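Local coordinates for polymerase X (Deinococcus radiodurans, PDB 2W9M), which probably catalyses template-directed addition of deoxyribonucleotides to DNA, as a family X polymerase, and carries a zinc-binding PHP domain, at residues 326-331 and 355-360; 336-341 and 362-367; 343-348 and 392-397; 378-383 and 417-422. All blocks are in the same frame, centred on the assembly; numbering follows the deposited sequence.

Contact 1 (326-331 and 355-360); sequences DLRGMI and GHEFLG
The carbonyl oxygen of Arg328 accepts two backbone N-H groups from the neighbouring chain segment. Glu357 N is 2.7 Å from Arg328 O and meets it in the carbonyl plane, on a lone pair. Phe358 N is 3.1 Å from Arg328 O and comes in tilted from that plane. The double grip opens the parallel pairing of strands 329-331 and 358-360, the two strands of a beta-alpha-beta unit of the PHP domain. Met330 carries the pairing on, with both its backbone groups bonded across. Met330 N gives a nearly straight bond of 2.9 Å to Phe358 O, and Met330 O accepts from Gly360 N at 2.8 Å.

His356 lies just before strand 358-360 and binds the loop residue Leu327. Its ND1 donates to Leu327 O at 2.6 Å, in a bond bent to 130° at the hydrogen. The Met330 chain folds at chi2 (-84°) and brings SD over the centre of the His356 ring, 3.7 Å from the centroid. An alanine here removes the ring, so that Leu327 O is likely to be left without this donor and a gap would probably open beside the Met330 sulfur.

Phe358 has CG between the backbone N and the carbonyl carbon (chi1 70°), which swings the ring across Gly329. Gly329 CA lies over one ring face, 3.5 Å from the centroid. Without a CB on Gly329, the ring can come this close. Glu357 uses OE1 to accept from Arg549 N. The charges of Glu357 and Arg328 lie near each other without a salt bridge, and Glu357 OE2 instead touches Arg328 CD at 3.3 Å.

Contact 2 (336-341 and 362-367); sequences TWSDGG and ADHSRA. With ZN (zinc ion), chain C.
Asp339 and His364 are joined through a zinc ion. The carboxylate binds with both oxygens, Asp339 OD2 at 2.3 Å and Asp339 OD1 at 2.6 Å from the zinc. His364 NE2 binds the same ion at 2.1 Å. The carboxylate and the imidazole ring are turned 81° apart. Asp339 OD1 sits at the ring edge, 3.1 Å from His364 NE2, but the two atoms are joined by the metal and not by a hydrogen bond. His518 completes the protein ligands of this ion. This is part of the zinc centre of the PHP domain, whose ligands sit at or just beyond the C-terminal ends of parallel strands.

One hydrogen bond backs up the metal. The main-chain His364 N donates to Ser338 OG at 3.0 Å. The Ser338 hydroxyl lies anti to its own backbone N (chi1 -156°), and this sends OG to the edge of the His364 ring, near CD2. The bond holds the backbone from which the ring springs, consistent with a second-shell role. With an alanine here, His364 N would probably be left without this acceptor, and the imidazole less firmly placed at the zinc.

Packing adds a little more. Asp363 OD2 lies 3.7 Å from Trp337 CB, while Asp363 OD1 accepts from Ser335 N.

The segment 336-341 is part of the loop between strand 329-333 and helix 344-353. The other segment covers the end of strand 358-364, where the backbones of Asp363 and Glu401 of strand 396-403 are hydrogen-bonded, and Trp337 NE1 reaches Glu385 on helix 376-391.

Contact 3 (343-348 and 392-397); sequences SIREMA and AGLPIV
Leu394 sets its CD1 methyl into a shallow hollow on helix 344-348. The methyl sits over the small Ala348, with the Arg345 CG methylene as the bump beside it. Leu394 CD1 is 3.8 Å from Arg345 CG and 4.0 Å from Ala348 CB. A chi1 of -175° turns the Arg345 methylene to the leucine, while the chain bends further out. The two side chains cross at about a right angle.

Ile396 makes the second bump. Its CD1 reaches the CG2 branch of Ile344 at 3.8 Å, and the two isoleucines cross at a slant. The same Ile396 CD1 is 4.3 Å from Ala348 CB. Ala348 thus receives one methyl from each of Leu394 and Ile396. The contact is entirely apolar, with van der Waals spacing throughout.

Both segments adjoin a helix end. Ser343 is the N-cap of its helix and forms a capping box with Glu346. Glu346 N donates to Ser343 OG at 3.2 Å, and Ser343 N donates back to Glu346 OE1 at 3.1 Å. Gly393 ends helix 376-391 in a Schellman motif and turns the chain toward Leu394. Leu389 of that helix also touches Ile344 and Arg345.

This is helix-on-sheet packing of the alpha/beta kind. Helix 344-353, which follows strand 329-333, packs on the loop leading into strand 396-403 of the parallel PHP sheet and on the first residue of that strand.

Contact 4 (378-383 and 417-422); sequences RLREQL and LGELDY
Leu383 and Leu420 meet in the inner, apolar part of this contact. Leu383 CD2 and Leu420 CD2 are 4.2 Å apart, and the two side chains cross at about a right angle. The same Leu420 methyl also faces the previous helical turn, with Leu379 CD1 4.4 Å from Leu420 CD2. One branch of Leu420 therefore sits against two leucines spaced one turn apart. Leu379 and Leu420 are both buried.

The outer part faces solvent and lacks polar bonds across it. Glu419 lies across Leu383, with its CB 4.2 Å and its OE2 4.0 Å from Leu383 CD1. The carboxylate thus rests beside a methyl group, which offers it no polar bond. Arg380 approaches with its aliphatic part: Arg380 CD is 3.9 Å from Glu419 OE1. The charged ends stay further apart, with Arg380 NH1 5.0 Å from Glu419 OE2. The opposite charges may still attract weakly, but they do not form a salt bridge. Both residues also touch a crystal neighbour, which may influence where these exposed ends lie.

The contact is plain packing on the parallel sheet of the PHP domain, outside the metal shell. It sets helix 376-391 against the loop before strand 422-426. Segment 378-383 belongs to that helix, which follows strand 358-364 and leads toward strand 396-403. Segment 417-422 runs from the end of helix 414-417 to the start of strand 422-426. Strand 396-403 lies next to both, since Leu383 touches Ala398, Leu417 touches Val402, and Asp421 OD2 accepts from Ala398 N.

All four contacts belong to the PHP part of the chain and involve the first four strands of its seven-stranded parallel sheet. Contact 1 pairs strands 329-333 and 358-364, contact 2 joins the loop after the first strand to the end of the second, and contact 3 brings helix 344-353 to strand 396-403. Contact 4 packs helix 376-391 on the loop before strand 422-426. Contacts 1, 2 and 3 interleave along the chain. Contact 4 opens after contacts 1 and 2 have closed, but crosses contact 3. Centres of contacts 1 and 3 are about 11 Å apart, those of contacts 1 and 2 about 20 Å. Strand 358-364 thus runs from the pairing in contact 1 to the zinc ligand in contact 2.

Contact 1 (326-331 and 355-360)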
loop_
_atom_site.group_PDB
_atom_site.type_symbol
_atom_site.label_atom_id
_atom_site.label_comp_id
_atom_site.label_asym_id
_atom_site.label_seq_id
_atom_site.Cartn_x
_atom_site.Cartn_y
_atom_site.Cartn_z
ATOM N N ASP A 326 3.312 -2.583 17.991
ATOM C CA ASP A 326 2.182 -3.331 18.538
ATOM C C ASP A 326 1.754 -4.462 17.611
ATOM O O ASP A 326 0.854 -5.235 17.932
ATOM C CB ASP A 326 0.989 -2.406 18.771
ATOM C CG ASP A 326 1.222 -1.434 19.903
ATOM O OD1 ASP A 326 1.713 -1.866 20.968
ATOM O OD2 ASP A 326 0.909 -0.235 19.729
ATOM N N LEU A 327 2.392 -4.547 16.452
ATOM C CA LEU A 327 2.032 -5.554 15.469
ATOM C C LEU A 327 2.865 -6.817 15.661
ATOM O O LEU A 327 3.889 -7.004 15.008
ATOM C CB LEU A 327 2.213 -5.000 14.054
ATOM C CG LEU A 327 1.062 -4.204 13.425
ATOM C CD1 LEU A 327 0.267 -3.409 14.451
ATOM C CD2 LEU A 327 1.605 -3.297 12.332
ATOM N N ARG A 328 2.421 -7.679 16.566
ATOM C CA ARG A 328 3.119 -8.932 16.823
ATOM C C ARG A 328 3.011 -9.873 15.628
ATOM O O ARG A 328 3.992 -10.496 15.225
ATOM C CB ARG A 328 2.566 -9.606 18.079
ATOM C CG ARG A 328 2.781 -8.811 19.359
ATOM C CD ARG A 328 2.460 -9.660 20.577
ATOM N NE ARG A 328 2.602 -8.926 21.833
ATOM C CZ ARG A 328 2.256 -9.410 23.024
ATOM N NH1 ARG A 328 1.745 -10.633 23.123
ATOM N NH2 ARG A 328 2.418 -8.673 24.117
ATOM N N GLY A 329 1.816 -9.971 15.060
ATOM C CA GLY A 329 1.583 -10.864 13.943
ATOM C C GLY A 329 1.560 -10.142 12.613
ATOM O O GLY A 329 0.765 -9.221 12.417
ATOM N N MET A 330 2.434 -10.558 11.702
ATOM C CA MET A 330 2.486 -9.980 10.361
ATOM C C MET A 330 1.820 -10.898 9.341
ATOM O O MET A 330 2.481 -11.711 8.695
ATOM C CB MET A 330 3.933 -9.690 9.958
ATOM C CG MET A 330 4.605 -8.619 10.807
ATOM S SD MET A 330 4.252 -6.936 10.254
ATOM C CE MET A 330 2.509 -6.784 10.648
ATOM N N ILE A 331 0.507 -10.766 9.196
ATOM C CA ILE A 331 -0.245 -11.693 8.358
ATOM C C ILE A 331 -0.517 -11.138 6.965
ATOM O O ILE A 331 -0.280 -9.956 6.694
ATOM C CB ILE A 331 -1.574 -12.125 9.018
ATOM C CG1 ILE A 331 -2.543 -10.944 9.103
ATOM C CG2 ILE A 331 -1.312 -12.738 10.392
ATOM C CD1 ILE A 331 -3.908 -11.313 9.668
ATOM N N GLY A 355 11.293 -7.082 14.428
ATOM C CA GLY A 355 10.817 -6.962 15.795
ATOM C C GLY A 355 9.447 -7.548 16.067
ATOM O O GLY A 355 8.872 -7.320 17.129
ATOM N N HIS A 356 8.913 -8.304 15.114
ATOM C CA HIS A 356 7.582 -8.874 15.271
ATOM C C HIS A 356 7.668 -10.306 15.787
ATOM O O HIS A 356 8.760 -10.839 15.980
ATOM C CB HIS A 356 6.799 -8.795 13.958
ATOM C CG HIS A 356 6.807 -7.433 13.333
ATOM N ND1 HIS A 356 6.135 -6.360 13.877
ATOM C CD2 HIS A 356 7.411 -6.968 12.213
ATOM C CE1 HIS A 356 6.323 -5.293 13.119
ATOM N NE2 HIS A 356 7.096 -5.636 12.104
ATOM N N GLU A 357 6.516 -10.927 16.006
ATOM C CA GLU A 357 6.466 -12.224 16.669
ATOM C C GLU A 357 6.267 -13.408 15.722
ATOM O O GLU A 357 6.945 -14.422 15.855
ATOM C CB GLU A 357 5.384 -12.223 17.749
ATOM C CG GLU A 357 5.146 -13.576 18.393
ATOM C CD GLU A 357 4.225 -13.491 19.597
ATOM O OE1 GLU A 357 3.468 -14.461 19.827
ATOM O OE2 GLU A 357 4.259 -12.454 20.304
ATOM N N PHE A 358 5.345 -13.288 14.774
ATOM C CA PHE A 358 5.070 -14.400 13.865
ATOM C C PHE A 358 4.629 -13.948 12.471
ATOM O O PHE A 358 4.190 -12.815 12.281
ATOM C CB PHE A 358 4.051 -15.377 14.479
ATOM C CG PHE A 358 2.651 -14.829 14.573
ATOM C CD1 PHE A 358 2.272 -14.030 15.641
ATOM C CD2 PHE A 358 1.708 -15.125 13.599
ATOM C CE1 PHE A 358 0.981 -13.527 15.732
ATOM C CE2 PHE A 358 0.416 -14.626 13.684
ATOM C CZ PHE A 358 0.056 -13.825 14.751
ATOM N N LEU A 359 4.764 -14.849 11.501
ATOM C CA LEU A 359 4.442 -14.549 10.109
ATOM C C LEU A 359 3.159 -15.236 9.671
ATOM O O LEU A 359 2.936 -16.407 9.963
ATOM C CB LEU A 359 5.581 -14.985 9.185
ATOM C CG LEU A 359 5.320 -14.885 7.677
ATOM C CD1 LEU A 359 5.471 -13.452 7.183
ATOM C CD2 LEU A 359 6.259 -15.807 6.919
ATOM N N GLY A 360 2.322 -14.495 8.959
ATOM C CA GLY A 360 1.108 -15.045 8.394
ATOM C C GLY A 360 1.239 -15.268 6.902
ATOM O O GLY A 360 1.300 -14.325 6.112
#

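Contact 2 (336-341 and 362-367)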
loop_
_atom_site.group_PDB
_atom_site.type_symbol
_atom_site.label_atom_id
_atom_site.label_comp_id
_atom_site.label_asym_id
_atom_site.label_seq_id
_atom_site.Cartn_x
_atom_site.Cartn_y
_atom_site.Cartn_z
ATOM N N THR A 336 7.463 -16.926 -2.728
ATOM C CA THR A 336 7.802 -17.475 -4.034
ATOM C C THR A 336 6.758 -18.468 -4.563
ATOM O O THR A 336 6.600 -18.615 -5.776
ATOM C CB THR A 336 9.198 -18.119 -3.996
ATOM O OG1 THR A 336 10.161 -17.170 -4.474
ATOM C CG2 THR A 336 9.247 -19.366 -4.863
ATOM N N TRP A 337 6.043 -19.132 -3.655
ATOM C CA TRP A 337 4.960 -20.043 -4.035
ATOM C C TRP A 337 3.922 -19.362 -4.926
ATOM O O TRP A 337 3.319 -19.995 -5.793
ATOM C CB TRP A 337 4.262 -20.600 -2.790
ATOM C CG TRP A 337 5.061 -21.621 -2.062
ATOM C CD1 TRP A 337 5.990 -21.397 -1.087
ATOM C CD2 TRP A 337 5.008 -23.037 -2.247
ATOM N NE1 TRP A 337 6.518 -22.587 -0.653
ATOM C CE2 TRP A 337 5.933 -23.612 -1.354
ATOM C CE3 TRP A 337 4.267 -23.879 -3.083
ATOM C CZ2 TRP A 337 6.140 -24.987 -1.272
ATOM C CZ3 TRP A 337 4.474 -25.248 -3.003
ATOM C CH2 TRP A 337 5.401 -25.786 -2.104
ATOM N N SER A 338 3.708 -18.071 -4.698
ATOM C CA SER A 338 2.711 -17.309 -5.437
ATOM C C SER A 338 3.406 -16.302 -6.358
ATOM O O SER A 338 4.149 -16.682 -7.268
ATOM C CB SER A 338 1.791 -16.579 -4.455
ATOM O OG SER A 338 0.539 -16.284 -5.038
ATOM N N ASP A 339 3.169 -15.018 -6.109
ATOM C CA ASP A 339 3.822 -13.962 -6.864
ATOM C C ASP A 339 4.743 -13.114 -5.987
ATOM O O ASP A 339 4.987 -11.951 -6.279
ATOM C CB ASP A 339 2.794 -13.087 -7.585
ATOM C CG ASP A 339 1.882 -12.339 -6.628
ATOM O OD1 ASP A 339 1.872 -12.671 -5.423
ATOM O OD2 ASP A 339 1.170 -11.414 -7.082
ATOM N N GLY A 340 5.258 -13.708 -4.915
ATOM C CA GLY A 340 6.244 -13.048 -4.078
ATOM C C GLY A 340 7.647 -13.239 -4.621
ATOM O O GLY A 340 7.847 -13.952 -5.607
ATOM N N GLY A 341 8.625 -12.608 -3.980
ATOM C CA GLY A 341 9.997 -12.671 -4.453
ATOM C C GLY A 341 10.957 -13.368 -3.504
ATOM O O GLY A 341 12.147 -13.496 -3.793
ATOM N N ALA A 362 -0.006 -16.277 3.192
ATOM C CA ALA A 362 -1.251 -15.985 2.477
ATOM C C ALA A 362 -1.061 -15.768 0.975
ATOM O O ALA A 362 -1.309 -14.677 0.462
ATOM C CB ALA A 362 -1.952 -14.783 3.099
ATOM N N ASP A 363 -0.631 -16.810 0.273
ATOM C CA ASP A 363 -0.438 -16.735 -1.173
ATOM C C ASP A 363 -1.770 -16.876 -1.908
ATOM O O ASP A 363 -2.754 -17.340 -1.332
ATOM C CB ASP A 363 0.570 -17.801 -1.627
ATOM C CG ASP A 363 2.007 -17.430 -1.276
ATOM O OD1 ASP A 363 2.498 -16.405 -1.793
ATOM O OD2 ASP A 363 2.643 -18.153 -0.482
ATOM N N HIS A 364 -1.811 -16.461 -3.172
ATOM C CA HIS A 364 -3.052 -16.501 -3.938
ATOM C C HIS A 364 -3.471 -17.928 -4.239
ATOM O O HIS A 364 -2.701 -18.872 -4.045
ATOM C CB HIS A 364 -2.916 -15.751 -5.262
ATOM C CG HIS A 364 -2.390 -14.363 -5.119
ATOM N ND1 HIS A 364 -3.209 -13.278 -4.899
ATOM C CD2 HIS A 364 -1.127 -13.883 -5.169
ATOM C CE1 HIS A 364 -2.469 -12.187 -4.813
ATOM N NE2 HIS A 364 -1.203 -12.527 -4.972
ATOM N N SER A 365 -4.688 -18.069 -4.750
ATOM C CA SER A 365 -5.251 -19.373 -5.062
ATOM C C SER A 365 -5.478 -19.559 -6.559
ATOM O O SER A 365 -5.407 -18.600 -7.323
ATOM C CB SER A 365 -6.569 -19.543 -4.316
ATOM O OG SER A 365 -7.381 -18.396 -4.467
ATOM N N ARG A 366 -5.727 -20.805 -6.957
ATOM C CA ARG A 366 -6.152 -21.172 -8.314
ATOM C C ARG A 366 -6.450 -19.994 -9.241
ATOM O O ARG A 366 -5.690 -19.706 -10.163
ATOM C CB ARG A 366 -7.417 -22.036 -8.231
ATOM C CG ARG A 366 -7.226 -23.524 -8.449
ATOM C CD ARG A 366 -7.518 -23.905 -9.899
ATOM N NE ARG A 366 -6.305 -24.134 -10.679
ATOM C CZ ARG A 366 -6.265 -24.176 -12.009
ATOM N NH1 ARG A 366 -7.374 -23.986 -12.715
ATOM N NH2 ARG A 366 -5.113 -24.397 -12.633
ATOM N N ALA A 367 -7.572 -19.327 -8.988
ATOM C CA ALA A 367 -8.130 -18.346 -9.917
ATOM C C ALA A 367 -7.156 -17.247 -10.346
ATOM O O ALA A 367 -7.187 -16.802 -11.494
ATOM C CB ALA A 367 -9.411 -17.744 -9.353
HETATM ZN ZN ZN C . 0.041 -10.891 -5.161
#

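Contact 3 (343-348 and 392-397)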
loop_
_atom_site.group_PDB
_atom_site.type_symbol
_atom_site.label_atom_id
_atom_site.label_comp_id
_atom_site.label_asym_id
_atom_site.label_seq_id
_atom_site.Cartn_x
_atom_site.Cartn_y
_atom_site.Cartn_z
ATOM N N SER A 343 11.397 -16.678 -0.334
ATOM C CA SER A 343 10.868 -17.913 0.226
ATOM C C SER A 343 10.153 -17.596 1.527
ATOM O O SER A 343 10.313 -16.509 2.078
ATOM C CB SER A 343 11.998 -18.901 0.496
ATOM O OG SER A 343 12.770 -18.482 1.611
ATOM N N ILE A 344 9.373 -18.550 2.019
ATOM C CA ILE A 344 8.682 -18.395 3.293
ATOM C C ILE A 344 9.670 -18.213 4.446
ATOM O O ILE A 344 9.398 -17.471 5.391
ATOM C CB ILE A 344 7.751 -19.596 3.584
ATOM C CG1 ILE A 344 6.630 -19.665 2.545
ATOM C CG2 ILE A 344 7.162 -19.500 4.985
ATOM C CD1 ILE A 344 5.635 -20.777 2.801
ATOM N N ARG A 345 10.819 -18.882 4.363
ATOM C CA ARG A 345 11.832 -18.765 5.409
ATOM C C ARG A 345 12.421 -17.357 5.465
ATOM O O ARG A 345 12.550 -16.786 6.544
ATOM C CB ARG A 345 12.948 -19.808 5.244
ATOM C CG ARG A 345 13.957 -19.800 6.398
ATOM C CD ARG A 345 15.181 -20.678 6.143
ATOM N NE ARG A 345 14.978 -22.072 6.533
ATOM C CZ ARG A 345 14.687 -23.055 5.683
ATOM N NH1 ARG A 345 14.558 -22.801 4.386
ATOM N NH2 ARG A 345 14.522 -24.295 6.129
ATOM N N GLU A 346 12.776 -16.801 4.308
ATOM C CA GLU A 346 13.326 -15.448 4.249
ATOM C C GLU A 346 12.330 -14.443 4.831
ATOM O O GLU A 346 12.707 -13.553 5.593
ATOM C CB GLU A 346 13.688 -15.059 2.812
ATOM C CG GLU A 346 14.564 -16.069 2.081
ATOM C CD GLU A 346 14.915 -15.632 0.663
ATOM O OE1 GLU A 346 14.502 -16.321 -0.297
ATOM O OE2 GLU A 346 15.600 -14.596 0.510
ATOM N N MET A 347 11.058 -14.596 4.470
ATOM C CA MET A 347 10.002 -13.722 4.980
ATOM C C MET A 347 9.842 -13.856 6.493
ATOM O O MET A 347 9.770 -12.854 7.200
ATOM C CB MET A 347 8.672 -13.993 4.269
ATOM C CG MET A 347 8.696 -13.696 2.773
ATOM S SD MET A 347 8.760 -11.925 2.414
ATOM C CE MET A 347 7.111 -11.428 2.891
ATOM N N ALA A 348 9.800 -15.088 6.994
ATOM C CA ALA A 348 9.689 -15.315 8.435
ATOM C C ALA A 348 10.877 -14.728 9.201
ATOM O O ALA A 348 10.693 -14.024 10.192
ATOM C CB ALA A 348 9.533 -16.797 8.738
ATOM N N ALA A 392 11.635 -26.472 12.789
ATOM C CA ALA A 392 12.909 -25.777 12.931
ATOM C C ALA A 392 12.811 -24.533 13.819
ATOM O O ALA A 392 13.795 -23.821 14.009
ATOM C CB ALA A 392 13.465 -25.412 11.562
ATOM N N GLY A 393 11.621 -24.269 14.350
ATOM C CA GLY A 393 11.443 -23.201 15.316
ATOM C C GLY A 393 10.988 -21.859 14.766
ATOM O O GLY A 393 11.070 -20.849 15.464
ATOM N N LEU A 394 10.507 -21.835 13.526
ATOM C CA LEU A 394 9.995 -20.598 12.937
ATOM C C LEU A 394 8.513 -20.377 13.245
ATOM O O LEU A 394 7.690 -21.266 13.024
ATOM C CB LEU A 394 10.227 -20.575 11.427
ATOM C CG LEU A 394 11.659 -20.297 10.977
ATOM C CD1 LEU A 394 11.700 -20.106 9.476
ATOM C CD2 LEU A 394 12.209 -19.073 11.682
ATOM N N PRO A 395 8.170 -19.183 13.753
ATOM C CA PRO A 395 6.800 -18.857 14.164
ATOM C C PRO A 395 5.931 -18.497 12.963
ATOM O O PRO A 395 5.949 -17.346 12.527
ATOM C CB PRO A 395 6.982 -17.620 15.061
ATOM C CG PRO A 395 8.482 -17.393 15.170
ATOM C CD PRO A 395 9.085 -18.054 13.979
ATOM N N ILE A 396 5.181 -19.467 12.444
ATOM C CA ILE A 396 4.367 -19.262 11.252
ATOM C C ILE A 396 2.925 -19.733 11.444
ATOM O O ILE A 396 2.661 -20.714 12.139
ATOM C CB ILE A 396 4.962 -19.992 10.020
ATOM C CG1 ILE A 396 6.438 -19.641 9.841
ATOM C CG2 ILE A 396 4.183 -19.646 8.758
ATOM C CD1 ILE A 396 7.080 -20.327 8.659
ATOM N N VAL A 397 2.001 -19.014 10.816
ATOM C CA VAL A 397 0.596 -19.390 10.774
ATOM C C VAL A 397 0.202 -19.521 9.300
ATOM O O VAL A 397 0.416 -18.606 8.512
ATOM C CB VAL A 397 -0.274 -18.333 11.490
ATOM C CG1 VAL A 397 -1.723 -18.452 11.074
ATOM C CG2 VAL A 397 -0.137 -18.464 13.001
#

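Contact 4 (378-383 and 417-422)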
loop_
_atom_site.group_PDB
_atom_site.type_symbol
_atom_site.label_atom_id
_atom_site.label_comp_id
_atom_site.label_asym_id
_atom_site.label_seq_id
_atom_site.Cartn_x
_atom_site.Cartn_y
_atom_site.Cartn_z
ATOM N N ARG A 378 -0.678 -27.901 -4.948
ATOM C CA ARG A 378 0.459 -27.056 -4.593
ATOM C C ARG A 378 0.305 -26.456 -3.196
ATOM O O ARG A 378 1.291 -26.242 -2.489
ATOM C CB ARG A 378 0.657 -25.943 -5.619
ATOM C CG ARG A 378 1.307 -26.391 -6.909
ATOM C CD ARG A 378 1.593 -25.193 -7.790
ATOM N NE ARG A 378 2.645 -24.354 -7.225
ATOM C CZ ARG A 378 2.623 -23.025 -7.220
ATOM N NH1 ARG A 378 1.588 -22.370 -7.733
ATOM N NH2 ARG A 378 3.632 -22.352 -6.686
ATOM N N LEU A 379 -0.933 -26.176 -2.803
ATOM C CA LEU A 379 -1.197 -25.691 -1.455
ATOM C C LEU A 379 -0.812 -26.745 -0.423
ATOM O O LEU A 379 -0.262 -26.423 0.628
ATOM C CB LEU A 379 -2.670 -25.316 -1.287
ATOM C CG LEU A 379 -3.046 -24.870 0.127
ATOM C CD1 LEU A 379 -2.356 -23.554 0.469
ATOM C CD2 LEU A 379 -4.551 -24.740 0.272
ATOM N N ARG A 380 -1.104 -28.009 -0.724
ATOM C CA ARG A 380 -0.768 -29.089 0.196
ATOM C C ARG A 380 0.744 -29.196 0.341
ATOM O O ARG A 380 1.255 -29.449 1.433
ATOM C CB ARG A 380 -1.378 -30.417 -0.256
ATOM C CG ARG A 380 -2.888 -30.361 -0.488
ATOM C CD ARG A 380 -3.612 -31.563 0.115
ATOM N NE ARG A 380 -3.049 -32.845 -0.309
ATOM C CZ ARG A 380 -2.127 -33.524 0.372
ATOM N NH1 ARG A 380 -1.654 -33.038 1.510
ATOM N NH2 ARG A 380 -1.676 -34.686 -0.086
ATOM N N GLU A 381 1.457 -28.977 -0.762
ATOM C CA GLU A 381 2.916 -28.951 -0.740
ATOM C C GLU A 381 3.467 -27.777 0.074
ATOM O O GLU A 381 4.464 -27.922 0.784
ATOM C CB GLU A 381 3.486 -28.934 -2.161
ATOM C CG GLU A 381 3.239 -30.222 -2.928
ATOM C CD GLU A 381 3.984 -30.278 -4.252
ATOM O OE1 GLU A 381 4.676 -31.290 -4.498
ATOM O OE2 GLU A 381 3.880 -29.317 -5.047
ATOM N N GLN A 382 2.821 -26.619 -0.025
ATOM C CA GLN A 382 3.235 -25.470 0.776
ATOM C C GLN A 382 3.071 -25.768 2.265
ATOM O O GLN A 382 3.943 -25.445 3.073
ATOM C CB GLN A 382 2.443 -24.213 0.403
ATOM C CG GLN A 382 2.840 -22.969 1.201
ATOM C CD GLN A 382 1.924 -21.784 0.942
ATOM O OE1 GLN A 382 0.757 -21.780 1.342
ATOM N NE2 GLN A 382 2.453 -20.770 0.275
ATOM N N LEU A 383 1.951 -26.392 2.618
ATOM C CA LEU A 383 1.661 -26.718 4.010
ATOM C C LEU A 383 2.702 -27.674 4.594
ATOM O O LEU A 383 3.086 -27.543 5.757
ATOM C CB LEU A 383 0.239 -27.277 4.158
ATOM C CG LEU A 383 -0.893 -26.250 3.972
ATOM C CD1 LEU A 383 -2.242 -26.928 3.804
ATOM C CD2 LEU A 383 -0.939 -25.259 5.130
ATOM N N LEU A 417 -10.101 -25.236 2.831
ATOM C CA LEU A 417 -10.052 -24.071 3.709
ATOM C C LEU A 417 -9.931 -24.494 5.167
ATOM O O LEU A 417 -9.475 -23.722 6.011
ATOM C CB LEU A 417 -11.309 -23.208 3.533
ATOM C CG LEU A 417 -11.547 -22.609 2.146
ATOM C CD1 LEU A 417 -12.829 -21.790 2.119
ATOM C CD2 LEU A 417 -10.355 -21.766 1.730
ATOM N N GLY A 418 -10.353 -25.722 5.459
ATOM C CA GLY A 418 -10.332 -26.241 6.817
ATOM C C GLY A 418 -8.949 -26.623 7.316
ATOM O O GLY A 418 -8.737 -26.752 8.522
ATOM N N GLU A 419 -8.008 -26.810 6.391
ATOM C CA GLU A 419 -6.632 -27.149 6.745
ATOM C C GLU A 419 -5.844 -25.923 7.199
ATOM O O GLU A 419 -4.793 -26.046 7.829
ATOM C CB GLU A 419 -5.909 -27.778 5.553
ATOM C CG GLU A 419 -6.289 -29.213 5.244
ATOM C CD GLU A 419 -5.256 -29.903 4.361
ATOM O OE1 GLU A 419 -5.515 -30.055 3.143
ATOM O OE2 GLU A 419 -4.181 -30.282 4.886
ATOM N N LEU A 420 -6.356 -24.743 6.871
ATOM C CA LEU A 420 -5.633 -23.499 7.102
ATOM C C LEU A 420 -5.847 -22.958 8.518
ATOM O O LEU A 420 -6.882 -23.196 9.146
ATOM C CB LEU A 420 -6.045 -22.457 6.057
ATOM C CG LEU A 420 -5.714 -22.835 4.610
ATOM C CD1 LEU A 420 -6.433 -21.944 3.610
ATOM C CD2 LEU A 420 -4.213 -22.790 4.386
ATOM N N ASP A 421 -4.860 -22.226 9.016
ATOM C CA ASP A 421 -4.977 -21.591 10.320
ATOM C C ASP A 421 -5.851 -20.345 10.231
ATOM O O ASP A 421 -6.518 -19.976 11.195
ATOM C CB ASP A 421 -3.596 -21.243 10.868
ATOM C CG ASP A 421 -2.725 -22.471 11.064
ATOM O OD1 ASP A 421 -3.284 -23.559 11.328
ATOM O OD2 ASP A 421 -1.486 -22.351 10.947
ATOM N N TYR A 422 -5.841 -19.705 9.064
ATOM C CA TYR A 422 -6.696 -18.552 8.810
ATOM C C TYR A 422 -6.883 -18.321 7.313
ATOM O O TYR A 422 -6.024 -18.682 6.510
ATOM C CB TYR A 422 -6.146 -17.296 9.489
ATOM C CG TYR A 422 -5.026 -16.624 8.734
ATOM C CD1 TYR A 422 -5.197 -15.363 8.174
ATOM C CD2 TYR A 422 -3.797 -17.246 8.585
ATOM C CE1 TYR A 422 -4.171 -14.742 7.483
ATOM C CE2 TYR A 422 -2.771 -16.634 7.902
ATOM C CZ TYR A 422 -2.963 -15.383 7.353
ATOM O OH TYR A 422 -1.939 -14.778 6.671
#